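Side-chain contacts in protein (hdlp (histone deacetylase-like protein)) (PDB 1C3P), which is a zinc-binding homologue of histone deacetylases and probably removes acetyl groups from acetylated substrates: residues H171-Q176 with F200-L205; L188-S193 with E236-I241; P194-P199 with L265-L270. All blocks are in the same frame, centred on the assembly; numbering follows the deposited sequence.

Contact 1. Residues H171-Q176 with F200-L205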
ATOM      1  N   HIS A 171      -2.464   6.650   7.145  1.00 15.28           N
ATOM      2  CA  HIS A 171      -1.701   7.741   6.541  1.00 12.53           C
ATOM      3  C   HIS A 171      -0.249   7.379   6.198  1.00 15.55           C
ATOM      4  O   HIS A 171       0.446   6.737   6.987  1.00 17.03           O
ATOM      5  CB  HIS A 171      -1.754   8.940   7.503  1.00 14.09           C
ATOM      6  CG  HIS A 171      -0.831  10.069   7.160  1.00 17.27           C
ATOM      7  ND1 HIS A 171      -0.910  10.778   5.981  1.00 26.73           N
ATOM      8  CD2 HIS A 171       0.177  10.634   7.869  1.00 12.48           C
ATOM      9  CE1 HIS A 171       0.012  11.725   5.977  1.00 15.98           C
ATOM     10  NE2 HIS A 171       0.684  11.660   7.113  1.00 20.03           N
ATOM     11  N   CYS A 172       0.198   7.784   5.011  1.00 14.33           N
ATOM     12  CA  CYS A 172       1.573   7.553   4.562  1.00 13.65           C
ATOM     13  C   CYS A 172       2.470   8.618   5.206  1.00 16.52           C
ATOM     14  O   CYS A 172       3.038   9.470   4.519  1.00 14.95           O
ATOM     15  CB  CYS A 172       1.654   7.665   3.028  1.00 12.99           C
ATOM     16  SG  CYS A 172       0.794   9.104   2.320  1.00 17.17           S
ATOM     17  N   ASP A 173       2.626   8.557   6.524  1.00 15.42           N
ATOM     18  CA  ASP A 173       3.419   9.570   7.202  1.00 14.75           C
ATOM     19  C   ASP A 173       4.869   9.631   6.735  1.00 16.39           C
ATOM     20  O   ASP A 173       5.453  10.714   6.649  1.00 16.48           O
ATOM     21  CB  ASP A 173       3.334   9.407   8.732  1.00 17.73           C
ATOM     22  CG  ASP A 173       3.703   8.018   9.219  1.00 22.84           C
ATOM     23  OD1 ASP A 173       3.789   7.849  10.459  1.00 18.68           O
ATOM     24  OD2 ASP A 173       3.897   7.098   8.397  1.00 15.34           O
ATOM     25  N   GLY A 174       5.432   8.469   6.412  1.00 15.58           N
ATOM     26  CA  GLY A 174       6.787   8.408   5.908  1.00 13.97           C
ATOM     27  C   GLY A 174       6.881   9.159   4.585  1.00 18.44           C
ATOM     28  O   GLY A 174       7.779   9.978   4.407  1.00 15.48           O
ATOM     29  N   VAL A 175       5.975   8.882   3.649  1.00 16.84           N
ATOM     30  CA  VAL A 175       5.983   9.576   2.353  1.00 16.54           C
ATOM     31  C   VAL A 175       5.712  11.086   2.534  1.00 19.21           C
ATOM     32  O   VAL A 175       6.314  11.928   1.860  1.00 17.75           O
ATOM     33  CB  VAL A 175       4.921   8.957   1.398  1.00 15.88           C
ATOM     34  CG1 VAL A 175       5.011   9.604  -0.012  1.00 15.35           C
ATOM     35  CG2 VAL A 175       5.136   7.445   1.308  1.00 15.62           C
ATOM     36  N   GLN A 176       4.800  11.434   3.435  1.00 17.74           N
ATOM     37  CA  GLN A 176       4.505  12.851   3.662  1.00 15.66           C
ATOM     38  C   GLN A 176       5.757  13.620   4.066  1.00 16.33           C
ATOM     39  O   GLN A 176       6.079  14.663   3.500  1.00 17.46           O
ATOM     40  CB  GLN A 176       3.451  13.024   4.761  1.00 16.64           C
ATOM     41  CG  GLN A 176       3.207  14.486   5.112  1.00 17.00           C
ATOM     42  CD  GLN A 176       2.065  14.683   6.063  1.00 21.52           C
ATOM     43  OE1 GLN A 176       0.935  14.282   5.775  1.00 21.72           O
ATOM     44  NE2 GLN A 176       2.340  15.319   7.212  1.00 20.30           N
ATOM     45  N   PHE A 200      -1.532   8.429  14.541  1.00 20.32           N
ATOM     46  CA  PHE A 200      -1.983   9.320  15.630  1.00 20.27           C
ATOM     47  C   PHE A 200      -1.317  10.699  15.665  1.00 18.44           C
ATOM     48  O   PHE A 200      -1.956  11.698  15.991  1.00 20.74           O
ATOM     49  CB  PHE A 200      -1.752   8.680  17.000  1.00 19.77           C
ATOM     50  CG  PHE A 200      -2.377   7.336  17.172  1.00 18.06           C
ATOM     51  CD1 PHE A 200      -1.604   6.182  17.084  1.00 18.97           C
ATOM     52  CD2 PHE A 200      -3.731   7.214  17.476  1.00 19.06           C
ATOM     53  CE1 PHE A 200      -2.170   4.924  17.306  1.00 21.67           C
ATOM     54  CE2 PHE A 200      -4.309   5.956  17.697  1.00 22.60           C
ATOM     55  CZ  PHE A 200      -3.530   4.810  17.614  1.00 18.93           C
ATOM     56  N   GLU A 201      -0.024  10.736  15.352  1.00 20.77           N
ATOM     57  CA  GLU A 201       0.784  11.962  15.368  1.00 27.34           C
ATOM     58  C   GLU A 201       0.751  12.811  14.097  1.00 23.51           C
ATOM     59  O   GLU A 201       1.113  13.984  14.122  1.00 23.17           O
ATOM     60  CB  GLU A 201       2.246  11.594  15.647  1.00 28.99           C
ATOM     61  CG  GLU A 201       2.506  11.002  17.015  1.00 34.82           C
ATOM     62  CD  GLU A 201       3.914  10.442  17.140  1.00 32.40           C
ATOM     63  OE1 GLU A 201       4.893  11.190  16.906  1.00 38.28           O
ATOM     64  OE2 GLU A 201       4.038   9.249  17.478  1.00 40.08           O
ATOM     65  N   LYS A 202       0.338  12.211  12.985  1.00 20.03           N
ATOM     66  CA  LYS A 202       0.307  12.893  11.688  1.00 17.01           C
ATOM     67  C   LYS A 202      -0.881  12.384  10.894  1.00 17.02           C
ATOM     68  O   LYS A 202      -1.480  11.384  11.264  1.00 20.20           O
ATOM     69  CB  LYS A 202       1.604  12.595  10.925  1.00 19.24           C
ATOM     70  CG  LYS A 202       2.835  13.121  11.638  1.00 36.04           C
ATOM     71  CD  LYS A 202       3.922  12.074  11.676  1.00 45.11           C
ATOM     72  CE  LYS A 202       5.049  12.481  12.615  1.00 55.83           C
ATOM     73  NZ  LYS A 202       6.057  11.399  12.792  1.00 28.09           N
ATOM     74  N   GLY A 203      -1.221  13.062   9.801  1.00 22.94           N
ATOM     75  CA  GLY A 203      -2.367  12.630   9.021  1.00 19.38           C
ATOM     76  C   GLY A 203      -3.542  13.596   9.081  1.00 20.48           C
ATOM     77  O   GLY A 203      -4.585  13.355   8.472  1.00 18.55           O
ATOM     78  N   PHE A 204      -3.386  14.694   9.815  1.00 15.42           N
ATOM     79  CA  PHE A 204      -4.473  15.670   9.931  1.00 20.73           C
ATOM     80  C   PHE A 204      -4.601  16.546   8.685  1.00 18.73           C
ATOM     81  O   PHE A 204      -3.621  16.814   7.976  1.00 20.18           O
ATOM     82  CB  PHE A 204      -4.297  16.551  11.188  1.00 19.97           C
ATOM     83  CG  PHE A 204      -4.349  15.776  12.472  1.00 19.63           C
ATOM     84  CD1 PHE A 204      -3.205  15.157  12.977  1.00 24.96           C
ATOM     85  CD2 PHE A 204      -5.557  15.608  13.145  1.00 18.92           C
ATOM     86  CE1 PHE A 204      -3.264  14.382  14.132  1.00 20.66           C
ATOM     87  CE2 PHE A 204      -5.628  14.830  14.302  1.00 24.86           C
ATOM     88  CZ  PHE A 204      -4.484  14.217  14.794  1.00 23.66           C
ATOM     89  N   LEU A 205      -5.826  16.990   8.442  1.00 19.46           N
ATOM     90  CA  LEU A 205      -6.168  17.807   7.282  1.00 21.09           C
ATOM     91  C   LEU A 205      -5.370  19.089   7.134  1.00 23.53           C
ATOM     92  O   LEU A 205      -5.131  19.530   6.018  1.00 21.28           O
ATOM     93  CB  LEU A 205      -7.664  18.133   7.314  1.00 23.44           C
ATOM     94  CG  LEU A 205      -8.247  19.043   6.233  1.00 23.23           C
ATOM     95  CD1 LEU A 205      -8.042  18.439   4.859  1.00 24.06           C
ATOM     96  CD2 LEU A 205      -9.723  19.236   6.524  1.00 30.63           C
TER
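Gly203 sets its CA over one face of the His171 ring, 3.5 Å from the ring centroid and 15° off the normal, a CH-pi contact. The imidazole arrives there because CG stands opposite the backbone N across the CA-CB bond (chi1 170°), which swings the ring toward the loop. Over the opposite face, also toward the rim, lies the backbone N of Asp173, 3.5 Å above the ring plane, so the ring lies between the loop and the first residue of helix 173-179. This side is tight: a CB on Gly203 would crowd His171 CB, and the positive phi of 111° would also drive it into the preceding carbonyl O. Glu207 OE1 is hydrogen-bonded to the backbone N of Gly203.

Packing loosens toward solvent at Lys202. Its chain bends at chi2 and runs past Asp173, CD approaching Asp173 CB to 4.0 Å. The charged ends do not meet, Lys202 NZ stopping 4.8 Å from Asp173 OD1, which is hydrogen-bonded to Asn139. Cys172 occupies the N-cap of the helix. His171 directly follows His170, their side chains about 5 Å apart; Asp168 and His170 bind zinc in other structures of this protein. His171 thus belongs to the metal-binding loop that follows strand 162-166, an arrangement characteristic of the arginase-deacetylase alpha/beta fold.

Contact 2. Residues L188-S193 with E236-I241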
ATOM      1  N   LEU A 188      -1.220  12.700  -1.931  1.00 14.42           N
ATOM      2  CA  LEU A 188      -2.618  12.679  -1.526  1.00 16.68           C
ATOM      3  C   LEU A 188      -2.862  11.398  -0.767  1.00 20.01           C
ATOM      4  O   LEU A 188      -2.554  10.304  -1.252  1.00 18.86           O
ATOM      5  CB  LEU A 188      -3.563  12.700  -2.731  1.00 13.98           C
ATOM      6  CG  LEU A 188      -5.032  12.289  -2.481  1.00 13.66           C
ATOM      7  CD1 LEU A 188      -5.730  13.249  -1.520  1.00 15.55           C
ATOM      8  CD2 LEU A 188      -5.775  12.255  -3.807  1.00 16.40           C
ATOM      9  N   SER A 189      -3.400  11.508   0.432  1.00 14.46           N
ATOM     10  CA  SER A 189      -3.708  10.294   1.170  1.00 14.56           C
ATOM     11  C   SER A 189      -5.089  10.330   1.767  1.00 15.24           C
ATOM     12  O   SER A 189      -5.465  11.318   2.369  1.00 21.46           O
ATOM     13  CB  SER A 189      -2.716  10.064   2.316  1.00 15.55           C
ATOM     14  OG  SER A 189      -3.092   8.873   2.985  1.00 14.09           O
ATOM     15  N   LEU A 190      -5.860   9.263   1.586  1.00 14.92           N
ATOM     16  CA  LEU A 190      -7.151   9.180   2.253  1.00 15.54           C
ATOM     17  C   LEU A 190      -6.818   8.149   3.335  1.00 14.31           C
ATOM     18  O   LEU A 190      -6.094   7.197   3.073  1.00 15.43           O
ATOM     19  CB  LEU A 190      -8.276   8.610   1.376  1.00 21.02           C
ATOM     20  CG  LEU A 190      -8.612   9.042  -0.049  1.00 30.17           C
ATOM     21  CD1 LEU A 190     -10.108   8.841  -0.243  1.00 19.75           C
ATOM     22  CD2 LEU A 190      -8.233  10.454  -0.317  1.00 19.08           C
ATOM     23  N   HIS A 191      -7.345   8.314   4.538  1.00 16.88           N
ATOM     24  CA  HIS A 191      -7.021   7.379   5.606  1.00 14.34           C
ATOM     25  C   HIS A 191      -7.884   7.605   6.839  1.00 16.19           C
ATOM     26  O   HIS A 191      -8.601   8.605   6.924  1.00 16.73           O
ATOM     27  CB  HIS A 191      -5.535   7.535   5.947  1.00 17.34           C
ATOM     28  CG  HIS A 191      -5.109   8.970   6.086  1.00 14.27           C
ATOM     29  ND1 HIS A 191      -5.391   9.740   7.197  1.00 21.22           N
ATOM     30  CD2 HIS A 191      -4.474   9.788   5.215  1.00  9.60           C
ATOM     31  CE1 HIS A 191      -4.944  10.970   7.004  1.00 17.22           C
ATOM     32  NE2 HIS A 191      -4.382  11.025   5.810  1.00 20.70           N
ATOM     33  N   GLN A 192      -7.854   6.645   7.766  1.00 14.78           N
ATOM     34  CA  GLN A 192      -8.611   6.777   9.020  1.00 16.33           C
ATOM     35  C   GLN A 192      -8.008   7.980   9.712  1.00 15.06           C
ATOM     36  O   GLN A 192      -6.791   8.162   9.683  1.00 19.23           O
ATOM     37  CB  GLN A 192      -8.402   5.568   9.932  1.00 17.07           C
ATOM     38  CG  GLN A 192      -8.832   4.245   9.364  1.00 18.15           C
ATOM     39  CD  GLN A 192      -8.304   3.104  10.202  1.00 14.74           C
ATOM     40  OE1 GLN A 192      -8.924   2.689  11.199  1.00 20.46           O
ATOM     41  NE2 GLN A 192      -7.117   2.623   9.841  1.00 13.44           N
ATOM     42  N   SER A 193      -8.837   8.803  10.340  1.00 15.63           N
ATOM     43  CA  SER A 193      -8.293   9.960  11.031  1.00 13.84           C
ATOM     44  C   SER A 193      -7.301   9.572  12.150  1.00 11.80           C
ATOM     45  O   SER A 193      -7.519   8.617  12.883  1.00 18.44           O
ATOM     46  CB  SER A 193      -9.424  10.800  11.646  1.00 17.28           C
ATOM     47  OG  SER A 193      -8.869  11.857  12.422  1.00 17.58           O
ATOM     48  N   GLU A 236     -13.330  10.998  -5.170  1.00 25.43           N
ATOM     49  CA  GLU A 236     -13.654  11.834  -6.330  1.00 19.75           C
ATOM     50  C   GLU A 236     -13.413  13.318  -6.061  1.00 25.85           C
ATOM     51  O   GLU A 236     -12.838  14.031  -6.892  1.00 21.36           O
ATOM     52  CB  GLU A 236     -15.121  11.644  -6.732  1.00 23.18           C
ATOM     53  CG  GLU A 236     -15.500  10.211  -6.999  1.00 38.53           C
ATOM     54  CD  GLU A 236     -16.995  10.026  -7.186  1.00 42.42           C
ATOM     55  OE1 GLU A 236     -17.772  10.328  -6.241  1.00 45.43           O
ATOM     56  OE2 GLU A 236     -17.383   9.573  -8.280  1.00 48.76           O
ATOM     57  N   LYS A 237     -13.859  13.778  -4.899  1.00 23.16           N
ATOM     58  CA  LYS A 237     -13.697  15.174  -4.533  1.00 17.06           C
ATOM     59  C   LYS A 237     -12.235  15.550  -4.299  1.00 18.46           C
ATOM     60  O   LYS A 237     -11.794  16.633  -4.696  1.00 21.20           O
ATOM     61  CB  LYS A 237     -14.542  15.469  -3.292  1.00 26.98           C
ATOM     62  CG  LYS A 237     -14.683  16.932  -2.971  1.00 52.00           C
ATOM     63  CD  LYS A 237     -16.077  17.202  -2.435  1.00 56.40           C
ATOM     64  CE  LYS A 237     -17.118  16.852  -3.492  1.00 52.03           C
ATOM     65  NZ  LYS A 237     -18.503  17.072  -3.008  1.00 55.53           N
ATOM     66  N   SER A 238     -11.469  14.675  -3.653  1.00 21.28           N
ATOM     67  CA  SER A 238     -10.074  15.013  -3.420  1.00 16.47           C
ATOM     68  C   SER A 238      -9.272  14.990  -4.729  1.00 18.79           C
ATOM     69  O   SER A 238      -8.364  15.802  -4.924  1.00 20.60           O
ATOM     70  CB  SER A 238      -9.450  14.076  -2.367  1.00 19.75           C
ATOM     71  OG  SER A 238      -9.432  12.733  -2.782  1.00 22.52           O
ATOM     72  N   LEU A 239      -9.600  14.073  -5.636  1.00 22.95           N
ATOM     73  CA  LEU A 239      -8.876  14.034  -6.902  1.00 20.98           C
ATOM     74  C   LEU A 239      -9.115  15.321  -7.674  1.00 25.16           C
ATOM     75  O   LEU A 239      -8.226  15.803  -8.375  1.00 20.70           O
ATOM     76  CB  LEU A 239      -9.298  12.831  -7.755  1.00 18.39           C
ATOM     77  CG  LEU A 239      -9.019  11.425  -7.209  1.00 20.02           C
ATOM     78  CD1 LEU A 239      -9.597  10.393  -8.177  1.00 27.02           C
ATOM     79  CD2 LEU A 239      -7.525  11.185  -7.044  1.00 20.31           C
ATOM     80  N   GLU A 240     -10.306  15.890  -7.538  1.00 24.93           N
ATOM     81  CA  GLU A 240     -10.620  17.125  -8.244  1.00 25.72           C
ATOM     82  C   GLU A 240      -9.761  18.264  -7.695  1.00 23.44           C
ATOM     83  O   GLU A 240      -9.287  19.123  -8.447  1.00 23.10           O
ATOM     84  CB  GLU A 240     -12.125  17.433  -8.117  1.00 29.10           C
ATOM     85  CG  GLU A 240     -12.589  18.680  -8.852  1.00 49.56           C
ATOM     86  CD  GLU A 240     -14.102  18.740  -8.999  1.00 63.15           C
ATOM     87  OE1 GLU A 240     -14.811  18.672  -7.971  1.00 69.26           O
ATOM     88  OE2 GLU A 240     -14.581  18.856 -10.151  1.00 66.68           O
ATOM     89  N   ILE A 241      -9.547  18.257  -6.385  1.00 19.52           N
ATOM     90  CA  ILE A 241      -8.725  19.266  -5.737  1.00 24.06           C
ATOM     91  C   ILE A 241      -7.297  19.175  -6.259  1.00 25.48           C
ATOM     92  O   ILE A 241      -6.669  20.189  -6.566  1.00 19.43           O
ATOM     93  CB  ILE A 241      -8.710  19.081  -4.195  1.00 23.80           C
ATOM     94  CG1 ILE A 241     -10.101  19.354  -3.627  1.00 28.60           C
ATOM     95  CG2 ILE A 241      -7.663  20.019  -3.555  1.00 24.94           C
ATOM     96  CD1 ILE A 241     -10.219  19.125  -2.127  1.00 27.04           C
TER
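Leu188 of strand 185-192 and Ser238 of helix 228-245 meet where the backbones come nearest, the helix packed on the sheet with its axis 10.0 Å from that of the strand and running nearly antiparallel to it, at 163°. From CB, which points at the helix, the Leu188 chain leads to CG, itself carried away from the backbone N by chi1 of 163°; the touching is left to the two methyls. CD1 rests against Ser238, 3.9 Å from its CB. CD2 reaches between Ser238 and the next residue, ending 3.8 Å from Leu239 CD2, and the two leucine side chains cross there at about a right angle. Such packing belongs to a beta-alpha-beta crossover: helix 228-245 links strand 217-222 to strand 250-254, which lies beyond 185-192 and 162-166 in the parallel sheet, and so it passes over the strands between. With an alanine here in place of Leu188, a gap would probably open beside Ser238 and the Leu239 methyl would lose its partner on the strand. Two residues further along the same face of the strand, Leu190 CD2 comes within 3.6 Å of Ser238 OG. That hydroxyl is buried among leucine methyls, yet its polar needs are met within its own helix, by the carbonyl O of Ala234 and that of Leu235; chi1 of 63° turns it back to them. Leu239 also packs on Ile281, Val285 and Phe286 of helix 272-286.

Contact 3. Residues P194-P199 with L265-L270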
ATOM      1  N   PRO A 194      -6.211  10.335  12.290  1.00 14.59           N
ATOM      2  CA  PRO A 194      -5.175  10.111  13.307  1.00 15.30           C
ATOM      3  C   PRO A 194      -5.787  10.396  14.682  1.00 16.40           C
ATOM      4  O   PRO A 194      -5.177  10.107  15.718  1.00 19.43           O
ATOM      5  CB  PRO A 194      -4.095  11.150  12.954  1.00 18.33           C
ATOM      6  CG  PRO A 194      -4.453  11.614  11.557  1.00 22.34           C
ATOM      7  CD  PRO A 194      -5.934  11.582  11.552  1.00 19.22           C
ATOM      8  N   GLU A 195      -6.978  10.993  14.706  1.00 20.57           N
ATOM      9  CA  GLU A 195      -7.618  11.243  16.000  1.00 30.15           C
ATOM     10  C   GLU A 195      -7.940   9.877  16.622  1.00 26.92           C
ATOM     11  O   GLU A 195      -8.060   9.764  17.842  1.00 24.59           O
ATOM     12  CB  GLU A 195      -8.894  12.093  15.861  1.00 31.91           C
ATOM     13  CG  GLU A 195     -10.164  11.343  15.485  1.00 45.60           C
ATOM     14  CD  GLU A 195     -10.948  10.784  16.678  1.00 34.45           C
ATOM     15  OE1 GLU A 195     -11.898  10.019  16.423  1.00 43.98           O
ATOM     16  OE2 GLU A 195     -10.651  11.102  17.857  1.00 38.39           O
ATOM     17  N   TYR A 196      -8.069   8.831  15.796  1.00 18.16           N
ATOM     18  CA  TYR A 196      -8.339   7.510  16.359  1.00 15.81           C
ATOM     19  C   TYR A 196      -7.476   6.366  15.843  1.00 16.89           C
ATOM     20  O   TYR A 196      -7.547   5.255  16.376  1.00 23.08           O
ATOM     21  CB  TYR A 196      -9.819   7.134  16.211  1.00 20.01           C
ATOM     22  CG  TYR A 196     -10.277   6.851  14.799  1.00 19.77           C
ATOM     23  CD1 TYR A 196     -10.102   5.590  14.226  1.00 18.24           C
ATOM     24  CD2 TYR A 196     -10.863   7.856  14.028  1.00 18.12           C
ATOM     25  CE1 TYR A 196     -10.497   5.336  12.921  1.00 18.50           C
ATOM     26  CE2 TYR A 196     -11.266   7.617  12.711  1.00 21.09           C
ATOM     27  CZ  TYR A 196     -11.079   6.361  12.163  1.00 20.39           C
ATOM     28  OH  TYR A 196     -11.452   6.132  10.859  1.00 16.20           O
ATOM     29  N   ALA A 197      -6.652   6.619  14.833  1.00 17.52           N
ATOM     30  CA  ALA A 197      -5.818   5.533  14.301  1.00 20.26           C
ATOM     31  C   ALA A 197      -4.361   5.904  14.037  1.00 13.51           C
ATOM     32  O   ALA A 197      -4.024   7.063  13.827  1.00 19.35           O
ATOM     33  CB  ALA A 197      -6.444   4.981  13.006  1.00 20.74           C
ATOM     34  N   PHE A 198      -3.497   4.885  14.052  1.00 18.01           N
ATOM     35  CA  PHE A 198      -2.079   5.065  13.779  1.00 17.97           C
ATOM     36  C   PHE A 198      -2.022   5.843  12.475  1.00 16.02           C
ATOM     37  O   PHE A 198      -2.810   5.589  11.574  1.00 20.95           O
ATOM     38  CB  PHE A 198      -1.404   3.700  13.571  1.00 20.38           C
ATOM     39  CG  PHE A 198       0.085   3.781  13.334  1.00 23.61           C
ATOM     40  CD1 PHE A 198       0.974   3.794  14.408  1.00 29.71           C
ATOM     41  CD2 PHE A 198       0.597   3.891  12.035  1.00 19.06           C
ATOM     42  CE1 PHE A 198       2.349   3.914  14.203  1.00 30.39           C
ATOM     43  CE2 PHE A 198       1.973   4.013  11.815  1.00 23.17           C
ATOM     44  CZ  PHE A 198       2.856   4.025  12.911  1.00 22.74           C
ATOM     45  N   PRO A 199      -1.034   6.732  12.318  1.00 19.92           N
ATOM     46  CA  PRO A 199       0.041   7.058  13.266  1.00 23.54           C
ATOM     47  C   PRO A 199      -0.281   7.979  14.447  1.00 30.97           C
ATOM     48  O   PRO A 199       0.613   8.280  15.246  1.00 23.25           O
ATOM     49  CB  PRO A 199       1.106   7.650  12.351  1.00 22.70           C
ATOM     50  CG  PRO A 199       0.263   8.469  11.433  1.00 23.16           C
ATOM     51  CD  PRO A 199      -0.853   7.482  11.062  1.00 17.86           C
ATOM     52  N   LEU A 265      -7.707  -4.060  11.203  1.00 24.45           N
ATOM     53  CA  LEU A 265      -6.795  -2.960  11.444  1.00 25.36           C
ATOM     54  C   LEU A 265      -7.335  -1.614  10.976  1.00 22.33           C
ATOM     55  O   LEU A 265      -6.648  -0.603  11.083  1.00 23.48           O
ATOM     56  CB  LEU A 265      -5.410  -3.235  10.855  1.00 29.81           C
ATOM     57  CG  LEU A 265      -4.626  -4.207  11.744  1.00 34.43           C
ATOM     58  CD1 LEU A 265      -3.183  -4.302  11.275  1.00 44.38           C
ATOM     59  CD2 LEU A 265      -4.649  -3.699  13.178  1.00 46.72           C
ATOM     60  N   SER A 266      -8.560  -1.603  10.448  1.00 17.50           N
ATOM     61  CA  SER A 266      -9.175  -0.330  10.062  1.00 19.69           C
ATOM     62  C   SER A 266     -10.610  -0.320  10.552  1.00 19.75           C
ATOM     63  O   SER A 266     -11.253  -1.367  10.668  1.00 23.66           O
ATOM     64  CB  SER A 266      -9.208  -0.111   8.539  1.00 20.73           C
ATOM     65  OG  SER A 266     -10.343  -0.738   7.954  1.00 22.81           O
ATOM     66  N   LYS A 267     -11.115   0.872  10.839  1.00 18.40           N
ATOM     67  CA  LYS A 267     -12.498   0.995  11.255  1.00 20.64           C
ATOM     68  C   LYS A 267     -13.355   1.289  10.019  1.00 20.63           C
ATOM     69  O   LYS A 267     -14.510   1.679  10.137  1.00 25.38           O
ATOM     70  CB  LYS A 267     -12.645   2.115  12.285  1.00 20.96           C
ATOM     71  CG  LYS A 267     -11.829   1.868  13.536  1.00 25.60           C
ATOM     72  CD  LYS A 267     -12.163   0.538  14.163  1.00 33.47           C
ATOM     73  CE  LYS A 267     -11.319   0.314  15.404  1.00 38.49           C
ATOM     74  NZ  LYS A 267     -11.529  -1.040  15.955  1.00 33.11           N
ATOM     75  N   PHE A 268     -12.771   1.108   8.834  1.00 18.98           N
ATOM     76  CA  PHE A 268     -13.490   1.309   7.571  1.00 18.50           C
ATOM     77  C   PHE A 268     -14.203  -0.012   7.260  1.00 18.33           C
ATOM     78  O   PHE A 268     -13.679  -1.086   7.545  1.00 18.28           O
ATOM     79  CB  PHE A 268     -12.519   1.623   6.421  1.00 20.91           C
ATOM     80  CG  PHE A 268     -11.922   3.012   6.455  1.00 16.96           C
ATOM     81  CD1 PHE A 268     -11.029   3.410   5.447  1.00 16.61           C
ATOM     82  CD2 PHE A 268     -12.255   3.929   7.453  1.00 18.13           C
ATOM     83  CE1 PHE A 268     -10.482   4.695   5.429  1.00 14.81           C
ATOM     84  CE2 PHE A 268     -11.708   5.233   7.442  1.00 17.45           C
ATOM     85  CZ  PHE A 268     -10.830   5.611   6.436  1.00 16.01           C
ATOM     86  N   ASN A 269     -15.393   0.066   6.684  1.00 21.04           N
ATOM     87  CA  ASN A 269     -16.154  -1.139   6.354  1.00 22.89           C
ATOM     88  C   ASN A 269     -16.469  -1.197   4.869  1.00 19.00           C
ATOM     89  O   ASN A 269     -17.623  -1.356   4.477  1.00 21.85           O
ATOM     90  CB  ASN A 269     -17.475  -1.180   7.130  1.00 20.55           C
ATOM     91  CG  ASN A 269     -17.275  -1.134   8.628  1.00 26.13           C
ATOM     92  OD1 ASN A 269     -16.387  -1.795   9.168  1.00 29.17           O
ATOM     93  ND2 ASN A 269     -18.120  -0.371   9.315  1.00 28.26           N
ATOM     94  N   LEU A 270     -15.445  -1.093   4.040  1.00 17.71           N
ATOM     95  CA  LEU A 270     -15.667  -1.110   2.609  1.00 18.57           C
ATOM     96  C   LEU A 270     -15.803  -2.511   2.004  1.00 22.83           C
ATOM     97  O   LEU A 270     -15.441  -3.520   2.629  1.00 18.25           O
ATOM     98  CB  LEU A 270     -14.523  -0.391   1.903  1.00 18.95           C
ATOM     99  CG  LEU A 270     -14.134   1.019   2.364  1.00 20.54           C
ATOM    100  CD1 LEU A 270     -13.196   1.588   1.307  1.00 14.19           C
ATOM    101  CD2 LEU A 270     -15.363   1.915   2.522  1.00 19.05           C
TER
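Tyr196 lays its ring beside Lys267 and brings its hydroxyl to Phe268, accounting for the larger share of the surface buried here. A chi1 of 70° places CG between the backbone N and the carbonyl carbon and sends the ring across to the 265-270 loop. There Tyr196 CE1 lies 3.8 Å from Lys267 CG and nearly as close to Lys267 CB. The two side chains slide past each other in opposite directions; the lysine touches through CB and CG, while its amino end leads away. Further out, Tyr196 OH approaches Phe268 CE2 to 3.5 Å, the two side chains crossing near a right angle.

An ST turn shapes the receiving loop: Ser266 OG accepts from the backbone N of Phe268 at 3.2 Å. The side chain of Phe268 is about 7 Å from that of the zinc ligand Asp258, and that of Tyr196 about 8 Å from His170, so the contact packs loops around the zinc site. It joins the loop leaving strand 185-192 to the one before helix 272-286. Tyr196 OH, hydrogen-bonded to Leu222 O, ties in the end of strand 217-222, and the Lys267-Gly225 backbone bond the loop after it.

Overall arrangement
Following the chain, residues 171-176 begin helix 173-179 after the metal-binding loop; strand 185-192 then supplies 188-193 to contact 2, and its outgoing loop supplies 194-199 to contact 3. Contact 1 closes first, when 200-205 folds back on 171-176. Contact 2 closes as helix 228-245 passes over the strand, and contact 3 last, before helix 272-286. Their segments alternate, so every pair of contacts crosses and none nests. They also touch: Cys172 SG packs on Ser189 CB, Phe204 lies against Pro194, and Gln192 bridges contacts 2 and 3. Together they tie strand 185-192 to the crossover helix and to the loops around the zinc site.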